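PDB 3ZIE: sepf-like protein from Archaeoglobus fulgidus, which is of unknown exact role in this archaeon but is related to SepF, a membrane anchor for the Z ring in cell division. Local coordinates for residues 6-11 with 27-32. The protein carries 1 engineered substitution. Sequence-based numbering, arbitrary orientation.
Sequences AEVTGL and VVADIA
Backbone hydrogen bonds run between Ala6, near the end of strand 2-7, and Val8 just beyond it, and Val28 and Asp30 on the parallel neighbour. Ala6 N donates to Val28 O, Asp30 N to Ala6 O (2.7 Å between these two atoms), and Val8 N to Asp30 O. Beyond the Glu7-Asp30 bridge a water donates to both Val8 O and Asp30 O, tying the diverging chains together. Ala6 also pairs in a parallel ladder with a strand of the second subunit, carrying the sheet across the interface.

The apolar contacts gather on the face that carries Ala6 and Ala29. Val8 has CG2 beside its backbone N, and this branch lies against Ala29 CB at 3.8 Å; Ala6 CB touches Val27 CG1 at 4.1 Å. Ile17 of helix 14-22 packs on Ala6, Val8 and Val27, covering the strands as the crossover helix of a beta-alpha-beta unit.

On the reverse face Glu7 and Asp30 lie side by side. The Glu7 chain bends at chi2 (-58°) and brings OE1 to 2.8 Å from Asp30 OD2, the carboxylate planes 77° apart. Asp30 OD1 accepts from Ala32 N two residues on, an Asx turn. Two acceptors so close would repel if both were charged; a shared proton is one possibility, and Lys80 of the second subunit, packed on Glu7, may offset the charge.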
loop_
_atom_site.group_PDB
_atom_site.type_symbol
_atom_site.label_atom_id
_atom_site.label_comp_id
_atom_site.label_asym_id
_atom_site.label_seq_id
_atom_site.Cartn_x
_atom_site.Cartn_y
_atom_site.Cartn_z
ATOM N N ALA B 6 -1.583 6.140 -7.164
ATOM C CA ALA B 6 -1.982 6.522 -8.561
ATOM C C ALA B 6 -3.432 6.112 -8.817
ATOM O O ALA B 6 -3.833 5.052 -8.395
ATOM C CB ALA B 6 -1.076 5.851 -9.611
ATOM N N GLU B 7 -4.215 6.981 -9.471
ATOM C CA GLU B 7 -5.588 6.667 -9.889
ATOM C C GLU B 7 -5.480 6.375 -11.370
ATOM O O GLU B 7 -5.271 7.307 -12.172
ATOM C CB GLU B 7 -6.491 7.881 -9.649
ATOM C CG GLU B 7 -6.745 8.137 -8.159
ATOM C CD GLU B 7 -7.383 6.960 -7.364
ATOM O OE1 GLU B 7 -8.115 6.106 -7.912
ATOM O OE2 GLU B 7 -7.186 6.879 -6.133
ATOM N N VAL B 8 -5.444 5.088 -11.715
ATOM C CA VAL B 8 -5.097 4.700 -13.097
ATOM C C VAL B 8 -6.399 4.675 -13.903
ATOM O O VAL B 8 -7.269 3.820 -13.639
ATOM C CB VAL B 8 -4.396 3.295 -13.176
ATOM C CG1 VAL B 8 -4.100 2.933 -14.674
ATOM C CG2 VAL B 8 -3.104 3.309 -12.360
ATOM N N THR B 9 -6.522 5.601 -14.846
ATOM C CA THR B 9 -7.741 5.673 -15.688
ATOM C C THR B 9 -7.499 5.363 -17.177
ATOM O O THR B 9 -8.427 5.471 -18.001
ATOM C CB THR B 9 -8.376 7.074 -15.593
ATOM O OG1 THR B 9 -7.349 8.059 -15.771
ATOM C CG2 THR B 9 -9.021 7.239 -14.218
ATOM N N GLY B 10 -6.273 4.956 -17.509
ATOM C CA GLY B 10 -5.832 4.731 -18.899
ATOM C C GLY B 10 -4.321 4.681 -18.949
ATOM O O GLY B 10 -3.649 4.692 -17.895
ATOM N N LEU B 11 -3.747 4.713 -20.145
ATOM C CA LEU B 11 -2.303 4.598 -20.267
ATOM C C LEU B 11 -1.531 5.889 -19.890
ATOM O O LEU B 11 -0.316 5.872 -19.716
ATOM C CB LEU B 11 -1.930 4.144 -21.685
ATOM C CG LEU B 11 -2.013 2.620 -21.921
ATOM C CD1 LEU B 11 -2.338 2.317 -23.353
ATOM C CD2 LEU B 11 -0.668 2.009 -21.558
ATOM N N VAL B 27 4.809 2.950 -5.390
ATOM C CA VAL B 27 3.524 3.390 -5.927
ATOM C C VAL B 27 2.462 2.345 -5.646
ATOM O O VAL B 27 2.687 1.140 -5.903
ATOM C CB VAL B 27 3.575 3.604 -7.451
ATOM C CG1 VAL B 27 2.177 3.980 -7.993
ATOM C CG2 VAL B 27 4.613 4.661 -7.814
ATOM N N VAL B 28 1.332 2.796 -5.102
ATOM C CA VAL B 28 0.164 1.945 -4.953
ATOM C C VAL B 28 -0.817 2.463 -6.014
ATOM O O VAL B 28 -1.244 3.624 -6.005
ATOM C CB VAL B 28 -0.421 1.983 -3.531
ATOM C CG1 VAL B 28 -1.700 1.022 -3.413
ATOM C CG2 VAL B 28 0.625 1.491 -2.521
ATOM N N ALA B 29 -1.121 1.623 -6.996
ATOM C CA ALA B 29 -1.965 2.055 -8.133
ATOM C C ALA B 29 -3.387 1.520 -8.024
ATOM O O ALA B 29 -3.607 0.294 -7.819
ATOM C CB ALA B 29 -1.300 1.608 -9.446
ATOM N N ASP B 30 -4.369 2.432 -8.152
ATOM C CA ASP B 30 -5.762 2.043 -8.150
ATOM C C ASP B 30 -6.126 1.746 -9.584
ATOM O O ASP B 30 -6.008 2.638 -10.421
ATOM C CB ASP B 30 -6.636 3.194 -7.628
ATOM C CG ASP B 30 -8.100 2.791 -7.464
ATOM O OD1 ASP B 30 -8.478 1.666 -7.814
ATOM O OD2 ASP B 30 -8.905 3.593 -6.926
ATOM N N ILE B 31 -6.510 0.498 -9.872
ATOM C CA ILE B 31 -6.923 0.134 -11.244
ATOM C C ILE B 31 -8.436 -0.109 -11.384
ATOM O O ILE B 31 -8.872 -0.635 -12.440
ATOM C CB ILE B 31 -6.166 -1.156 -11.780
ATOM C CG1 ILE B 31 -6.424 -2.334 -10.811
ATOM C CG2 ILE B 31 -4.678 -0.736 -12.148
ATOM C CD1 ILE B 31 -5.885 -3.699 -11.143
ATOM N N ALA B 32 -9.216 0.252 -10.344
ATOM C CA ALA B 32 -10.664 -0.038 -10.327
ATOM C C ALA B 32 -11.345 0.401 -11.597
ATOM O O ALA B 32 -12.234 -0.308 -12.122
ATOM C CB ALA B 32 -11.343 0.681 -9.105
HETATM O O HOH W 1 -8.728 3.312 -11.223
#